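Local coordinates for exodeoxyribonuclease III (Neisseria meningitidis, PDB 2JC4), which probably binds DNA and removes nucleotides from the 3' ends of double strands as a metal-dependent 3'-5' exonuclease of the AP/ExoA repair family, at residues Leu47-Ser57 against Ile67-Phe78. Sequence-based numbering, arbitrary orientation. Where two conformers were deposited one is given.
Sequences LQMMGWHCVWS and IVSRSVPQDVHF
R70 lays its aliphatic chain across the indole of W52 at about a right angle: CG stands 3.4 Å from the centroid of the W52 six-membered ring, over the face, a close CH-pi contact. Bends at chi2 and chi3 then carry the R70 guanidinium back over G51, its plane 37° from the indole. R70 NE comes 2.9 Å from G51 O. G51, at positive phi, ends the helix in a Schellman motif, with W52 N bonding back to L47 O and G51 N to Q48 O. After this turn, strand 53-57 pairs antiparallel with strand 65-69 as a beta hairpin. H53 with S69 and V55 with I67 are hydrogen-bonded pairs, C54 with V68 the non-hydrogen-bonded pair between them.

Side chains alternate between the two faces. On one, V68 CG1, anti to the backbone N (chi1 180°), meets W52 CB at 3.7 Å and lies near C54 SG. On the other, V72 CG2 sits over one face of the H53 imidazole, 3.6 Å from its centroid, while R70 O lies at the ring edge, 3.2 Å from H53 CD2. V55 splits its two methyls: CG2 runs alongside I67, and CG1 meets P73 CG and V76 CG2 tip to tip, the latter at 3.9 Å. Farther along, F78 turns its ring edge to W56 O and S57 CB. S69 OG donates a 2.6 Å hydrogen bond to S71 O, bracing the turn out of the strand.

This hairpin forms the margin of one sheet of the DNase I-like sandwich: strand 29-33 continues the sheet beyond 65-69, and helix 11-23 packs on L47 and W52. Past the corner at D75, strand 76-78 joins strand 91-96 of the second sheet, whose I92 meets V55 and F78.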
ATOM      1  N   LEU A  47      -0.202   4.099 -19.976  1.00 20.12           N
ATOM      2  CA  LEU A  47      -1.415   3.975 -19.158  1.00 19.82           C
ATOM      3  C   LEU A  47      -2.489   4.978 -19.554  1.00 19.72           C
ATOM      4  O   LEU A  47      -3.683   4.652 -19.574  1.00 19.27           O
ATOM      5  CB  LEU A  47      -1.081   4.170 -17.681  1.00 19.91           C
ATOM      6  CG  LEU A  47      -0.078   3.171 -17.111  1.00 18.85           C
ATOM      7  CD1 LEU A  47       0.377   3.574 -15.689  1.00 22.28           C
ATOM      8  CD2 LEU A  47      -0.661   1.764 -17.115  1.00 19.85           C
ATOM      9  N   GLN A  48      -2.062   6.214 -19.818  1.00 19.53           N
ATOM     10  CA  GLN A  48      -2.954   7.263 -20.303  1.00 20.00           C
ATOM     11  C   GLN A  48      -3.630   6.852 -21.615  1.00 20.51           C
ATOM     12  O   GLN A  48      -4.817   7.113 -21.811  1.00 20.50           O
ATOM     13  CB  GLN A  48      -2.192   8.592 -20.439  1.00 20.52           C
ATOM     14  CG  GLN A  48      -1.717   9.116 -19.054  1.00 21.70           C
ATOM     15  CD  GLN A  48      -0.825  10.353 -19.099  1.00 26.68           C
ATOM     16  OE1 GLN A  48      -0.896  11.220 -18.202  1.00 29.33           O
ATOM     17  NE2 GLN A  48       0.031  10.437 -20.116  1.00 25.61           N
ATOM     18  N   MET A  49      -2.868   6.188 -22.489  1.00 20.34           N
ATOM     19  CA  MET A  49      -3.385   5.758 -23.783  1.00 21.27           C
ATOM     20  C   MET A  49      -4.388   4.653 -23.626  1.00 20.76           C
ATOM     21  O   MET A  49      -5.096   4.314 -24.589  1.00 19.97           O
ATOM     22  CB  MET A  49      -2.251   5.376 -24.745  1.00 21.45           C
ATOM     23  CG  MET A  49      -1.505   6.626 -25.215  1.00 25.14           C
ATOM     24  SD  MET A  49      -0.159   6.313 -26.403  1.00 33.18           S
ATOM     25  CE  MET A  49      -1.015   5.408 -27.682  1.00 33.75           C
ATOM     26  N   MET A  50      -4.476   4.100 -22.410  1.00 19.21           N
ATOM     27  CA  MET A  50      -5.477   3.104 -22.081  0.50 19.27           C
ATOM     28  C   MET A  50      -6.709   3.750 -21.443  1.00 19.23           C
ATOM     29  O   MET A  50      -7.652   3.073 -21.093  1.00 20.28           O
ATOM     30  CB  MET A  50      -4.891   2.057 -21.133  0.50 19.40           C
ATOM     31  CG  MET A  50      -4.073   0.969 -21.823  0.50 18.31           C
ATOM     32  SD  MET A  50      -3.300  -0.214 -20.680  0.50 20.05           S
ATOM     33  CE  MET A  50      -4.661  -1.286 -20.188  0.50 15.81           C
ATOM     34  N   GLY A  51      -6.681   5.054 -21.277  1.00 19.01           N
ATOM     35  CA  GLY A  51      -7.820   5.776 -20.698  1.00 19.82           C
ATOM     36  C   GLY A  51      -7.715   6.013 -19.199  1.00 20.21           C
ATOM     37  O   GLY A  51      -8.705   6.369 -18.558  1.00 21.89           O
ATOM     38  N   TRP A  52      -6.519   5.826 -18.641  1.00 20.02           N
ATOM     39  CA  TRP A  52      -6.293   6.065 -17.215  1.00 19.89           C
ATOM     40  C   TRP A  52      -5.574   7.357 -16.908  1.00 20.03           C
ATOM     41  O   TRP A  52      -4.539   7.654 -17.510  1.00 21.05           O
ATOM     42  CB  TRP A  52      -5.548   4.878 -16.601  1.00 20.17           C
ATOM     43  CG  TRP A  52      -6.364   3.626 -16.731  1.00 19.95           C
ATOM     44  CD1 TRP A  52      -6.423   2.790 -17.826  1.00 22.18           C
ATOM     45  CD2 TRP A  52      -7.267   3.079 -15.761  1.00 19.95           C
ATOM     46  NE1 TRP A  52      -7.318   1.762 -17.593  1.00 23.88           N
ATOM     47  CE2 TRP A  52      -7.861   1.925 -16.343  1.00 21.63           C
ATOM     48  CE3 TRP A  52      -7.650   3.455 -14.465  1.00 15.77           C
ATOM     49  CZ2 TRP A  52      -8.776   1.125 -15.653  1.00 20.45           C
ATOM     50  CZ3 TRP A  52      -8.569   2.665 -13.793  1.00 20.43           C
ATOM     51  CH2 TRP A  52      -9.125   1.519 -14.391  1.00 20.25           C
ATOM     52  N   HIS A  53      -6.092   8.108 -15.938  1.00 19.38           N
ATOM     53  CA  HIS A  53      -5.373   9.273 -15.395  1.00 19.24           C
ATOM     54  C   HIS A  53      -4.349   8.816 -14.353  1.00 18.87           C
ATOM     55  O   HIS A  53      -4.634   7.917 -13.570  1.00 17.19           O
ATOM     56  CB  HIS A  53      -6.356  10.239 -14.772  1.00 20.17           C
ATOM     57  CG  HIS A  53      -7.370  10.763 -15.743  1.00 22.50           C
ATOM     58  ND1 HIS A  53      -7.053  11.680 -16.722  1.00 26.51           N
ATOM     59  CD2 HIS A  53      -8.682  10.481 -15.899  1.00 25.30           C
ATOM     60  CE1 HIS A  53      -8.135  11.950 -17.433  1.00 27.68           C
ATOM     61  NE2 HIS A  53      -9.136  11.231 -16.954  1.00 27.53           N
ATOM     62  N   CYS A  54      -3.148   9.406 -14.386  1.00 18.07           N
ATOM     63  CA  CYS A  54      -2.057   8.993 -13.519  1.00 18.22           C
ATOM     64  C   CYS A  54      -1.465  10.186 -12.830  1.00 17.86           C
ATOM     65  O   CYS A  54      -1.220  11.206 -13.487  1.00 17.19           O
ATOM     66  CB  CYS A  54      -0.923   8.381 -14.354  1.00 18.95           C
ATOM     67  SG  CYS A  54      -1.430   6.965 -15.297  1.00 20.05           S
ATOM     68  N   VAL A  55      -1.223  10.075 -11.523  1.00 16.55           N
ATOM     69  CA  VAL A  55      -0.334  11.022 -10.844  1.00 16.32           C
ATOM     70  C   VAL A  55       0.717  10.211 -10.119  1.00 15.54           C
ATOM     71  O   VAL A  55       0.439   9.091  -9.699  1.00 15.38           O
ATOM     72  CB  VAL A  55      -1.069  11.981  -9.878  1.00 16.91           C
ATOM     73  CG1 VAL A  55      -2.062  12.876 -10.682  1.00 15.17           C
ATOM     74  CG2 VAL A  55      -1.791  11.217  -8.737  1.00 16.26           C
ATOM     75  N   TRP A  56       1.927  10.739 -10.017  1.00 14.62           N
ATOM     76  CA  TRP A  56       2.995   9.928  -9.450  1.00 14.28           C
ATOM     77  C   TRP A  56       4.115  10.771  -8.881  1.00 13.98           C
ATOM     78  O   TRP A  56       4.217  11.991  -9.147  1.00 12.62           O
ATOM     79  CB  TRP A  56       3.558   8.956 -10.506  1.00 13.83           C
ATOM     80  CG  TRP A  56       4.243   9.660 -11.650  1.00 14.76           C
ATOM     81  CD1 TRP A  56       5.591   9.892 -11.776  1.00 15.87           C
ATOM     82  CD2 TRP A  56       3.625  10.225 -12.836  1.00 15.27           C
ATOM     83  NE1 TRP A  56       5.847  10.557 -12.962  1.00 16.28           N
ATOM     84  CE2 TRP A  56       4.665  10.773 -13.627  1.00 17.04           C
ATOM     85  CE3 TRP A  56       2.313  10.303 -13.305  1.00 15.44           C
ATOM     86  CZ2 TRP A  56       4.424  11.405 -14.844  1.00 16.01           C
ATOM     87  CZ3 TRP A  56       2.073  10.937 -14.530  1.00 16.59           C
ATOM     88  CH2 TRP A  56       3.127  11.471 -15.282  1.00 16.31           C
ATOM     89  N   SER A  57       4.982  10.086  -8.137  1.00 12.98           N
ATOM     90  CA  SER A  57       6.126  10.708  -7.477  1.00 13.31           C
ATOM     91  C   SER A  57       7.179   9.643  -7.543  1.00 13.63           C
ATOM     92  O   SER A  57       7.073   8.603  -6.834  1.00 11.71           O
ATOM     93  CB  SER A  57       5.803  11.008  -6.007  1.00 13.91           C
ATOM     94  OG  SER A  57       6.890  11.653  -5.346  1.00 14.95           O
ATOM     95  N   ILE A  67      -0.816   6.969  -8.290  1.00 12.53           N
ATOM     96  CA  ILE A  67      -2.278   6.756  -8.207  1.00 12.74           C
ATOM     97  C   ILE A  67      -2.825   6.762  -9.632  1.00 13.13           C
ATOM     98  O   ILE A  67      -2.567   7.695 -10.405  1.00 13.20           O
ATOM     99  CB  ILE A  67      -3.009   7.819  -7.366  1.00 13.20           C
ATOM    100  CG1 ILE A  67      -2.536   7.785  -5.907  1.00 12.10           C
ATOM    101  CG2 ILE A  67      -4.506   7.618  -7.466  1.00 13.25           C
ATOM    102  CD1 ILE A  67      -2.955   8.987  -5.087  1.00 13.01           C
ATOM    103  N   VAL A  68      -3.548   5.714  -9.977  1.00 12.95           N
ATOM    104  CA  VAL A  68      -4.014   5.538 -11.366  1.00 15.09           C
ATOM    105  C   VAL A  68      -5.523   5.353 -11.295  1.00 15.29           C
ATOM    106  O   VAL A  68      -6.001   4.527 -10.513  1.00 15.42           O
ATOM    107  CB  VAL A  68      -3.361   4.308 -12.001  1.00 14.65           C
ATOM    108  CG1 VAL A  68      -3.844   4.129 -13.430  1.00 16.33           C
ATOM    109  CG2 VAL A  68      -1.821   4.384 -11.913  1.00 14.88           C
ATOM    110  N   SER A  69      -6.285   6.143 -12.058  1.00 15.34           N
ATOM    111  CA  SER A  69      -7.733   6.108 -11.897  1.00 16.07           C
ATOM    112  C   SER A  69      -8.458   6.531 -13.168  1.00 17.37           C
ATOM    113  O   SER A  69      -7.904   7.267 -13.975  1.00 16.54           O
ATOM    114  CB  SER A  69      -8.158   7.018 -10.729  1.00 16.02           C
ATOM    115  OG  SER A  69      -7.601   8.327 -10.868  1.00 17.80           O
ATOM    116  N   ARG A  70      -9.682   6.056 -13.361  1.00 19.51           N
ATOM    117  CA  ARG A  70     -10.414   6.540 -14.538  1.00 21.53           C
ATOM    118  C   ARG A  70     -11.002   7.927 -14.278  1.00 22.38           C
ATOM    119  O   ARG A  70     -11.194   8.691 -15.226  1.00 21.85           O
ATOM    120  CB  ARG A  70     -11.393   5.513 -15.127  1.00 22.96           C
ATOM    121  CG  ARG A  70     -10.612   4.519 -16.042  1.00 27.42           C
ATOM    122  CD  ARG A  70     -11.356   3.998 -17.250  1.00 34.73           C
ATOM    123  NE  ARG A  70     -11.261   4.908 -18.390  1.00 37.58           N
ATOM    124  CZ  ARG A  70     -11.520   4.554 -19.643  1.00 39.44           C
ATOM    125  NH1 ARG A  70     -11.849   3.292 -19.910  1.00 41.63           N
ATOM    126  NH2 ARG A  70     -11.433   5.453 -20.625  1.00 38.53           N
ATOM    127  N   SER A  71     -11.224   8.259 -13.004  1.00 21.97           N
ATOM    128  CA  SER A  71     -11.499   9.652 -12.594  1.00 23.15           C
ATOM    129  C   SER A  71     -10.213  10.502 -12.464  1.00 23.02           C
ATOM    130  O   SER A  71      -9.176  10.012 -12.044  1.00 23.07           O
ATOM    131  CB  SER A  71     -12.270   9.670 -11.276  1.00 23.07           C
ATOM    132  OG  SER A  71     -13.597   9.213 -11.487  1.00 26.72           O
ATOM    133  N   VAL A  72     -10.295  11.785 -12.792  1.00 22.65           N
ATOM    134  CA  VAL A  72      -9.151  12.683 -12.672  1.00 22.91           C
ATOM    135  C   VAL A  72      -8.825  12.887 -11.175  1.00 21.89           C
ATOM    136  O   VAL A  72      -9.710  13.266 -10.382  1.00 22.07           O
ATOM    137  CB  VAL A  72      -9.438  14.061 -13.383  1.00 23.57           C
ATOM    138  CG1 VAL A  72      -8.244  15.009 -13.307  1.00 24.75           C
ATOM    139  CG2 VAL A  72      -9.836  13.842 -14.853  1.00 25.74           C
ATOM    140  N   PRO A  73      -7.578  12.606 -10.763  1.00 21.35           N
ATOM    141  CA  PRO A  73      -7.289  12.858  -9.342  1.00 20.96           C
ATOM    142  C   PRO A  73      -7.193  14.372  -9.044  1.00 20.80           C
ATOM    143  O   PRO A  73      -6.518  15.102  -9.787  1.00 20.78           O
ATOM    144  CB  PRO A  73      -5.930  12.159  -9.117  1.00 20.82           C
ATOM    145  CG  PRO A  73      -5.684  11.326 -10.380  1.00 21.77           C
ATOM    146  CD  PRO A  73      -6.404  12.071 -11.474  1.00 21.70           C
ATOM    147  N   GLN A  74      -7.868  14.836  -7.992  1.00 19.55           N
ATOM    148  CA  GLN A  74      -7.850  16.253  -7.607  1.00 19.42           C
ATOM    149  C   GLN A  74      -6.988  16.519  -6.359  1.00 18.65           C
ATOM    150  O   GLN A  74      -6.711  15.589  -5.577  1.00 17.21           O
ATOM    151  CB  GLN A  74      -9.275  16.760  -7.329  1.00 19.81           C
ATOM    152  CG  GLN A  74     -10.312  16.383  -8.419  1.00 24.11           C
ATOM    153  CD  GLN A  74     -10.102  17.184  -9.704  1.00 30.74           C
ATOM    154  OE1 GLN A  74      -9.977  18.414  -9.661  1.00 32.70           O
ATOM    155  NE2 GLN A  74     -10.070  16.496 -10.849  1.00 30.35           N
ATOM    156  N   ASP A  75      -6.575  17.784  -6.220  0.50 17.39           N
ATOM    157  CA  ASP A  75      -5.857  18.287  -5.052  0.50 17.36           C
ATOM    158  C   ASP A  75      -4.746  17.309  -4.673  0.50 16.98           C
ATOM    159  O   ASP A  75      -4.691  16.789  -3.561  0.50 16.97           O
ATOM    160  CB  ASP A  75      -6.832  18.539  -3.897  0.50 16.78           C
ATOM    161  CG  ASP A  75      -7.930  19.530  -4.268  0.50 17.36           C
ATOM    162  OD1 ASP A  75      -7.644  20.534  -4.950  0.50 18.50           O
ATOM    163  OD2 ASP A  75      -9.085  19.308  -3.878  0.50 17.19           O
ATOM    164  N   VAL A  76      -3.881  17.055  -5.647  1.00 17.20           N
ATOM    165  CA  VAL A  76      -2.760  16.124  -5.486  1.00 16.93           C
ATOM    166  C   VAL A  76      -1.769  16.693  -4.477  1.00 17.35           C
ATOM    167  O   VAL A  76      -1.474  17.910  -4.522  1.00 16.66           O
ATOM    168  CB  VAL A  76      -2.101  15.829  -6.831  1.00 17.81           C
ATOM    169  CG1 VAL A  76      -0.968  14.820  -6.635  1.00 17.81           C
ATOM    170  CG2 VAL A  76      -3.143  15.241  -7.773  1.00 16.00           C
ATOM    171  N   HIS A  77      -1.301  15.831  -3.558  1.00 16.48           N
ATOM    172  CA  HIS A  77      -0.390  16.206  -2.463  1.00 16.28           C
ATOM    173  C   HIS A  77       0.785  15.246  -2.416  1.00 16.37           C
ATOM    174  O   HIS A  77       0.601  14.024  -2.572  1.00 15.51           O
ATOM    175  CB  HIS A  77      -1.108  16.178  -1.102  1.00 15.91           C
ATOM    176  CG  HIS A  77      -0.267  16.690   0.032  1.00 19.69           C
ATOM    177  ND1 HIS A  77       0.541  15.870   0.790  1.00 24.01           N
ATOM    178  CD2 HIS A  77      -0.066  17.947   0.501  1.00 23.81           C
ATOM    179  CE1 HIS A  77       1.191  16.592   1.688  1.00 22.65           C
ATOM    180  NE2 HIS A  77       0.854  17.858   1.523  1.00 25.40           N
ATOM    181  N   PHE A  78       1.983  15.797  -2.211  1.00 15.91           N
ATOM    182  CA  PHE A  78       3.225  15.007  -2.217  1.00 15.69           C
ATOM    183  C   PHE A  78       3.873  15.087  -0.878  1.00 15.71           C
ATOM    184  O   PHE A  78       4.002  16.181  -0.306  1.00 15.81           O
ATOM    185  CB  PHE A  78       4.224  15.494  -3.287  1.00 16.19           C
ATOM    186  CG  PHE A  78       3.696  15.369  -4.700  1.00 17.22           C
ATOM    187  CD1 PHE A  78       3.850  14.183  -5.415  1.00 17.92           C
ATOM    188  CD2 PHE A  78       3.023  16.429  -5.298  1.00 16.46           C
ATOM    189  CE1 PHE A  78       3.363  14.079  -6.727  1.00 16.94           C
ATOM    190  CE2 PHE A  78       2.508  16.315  -6.589  1.00 19.10           C
ATOM    191  CZ  PHE A  78       2.684  15.137  -7.296  1.00 17.77           C
TER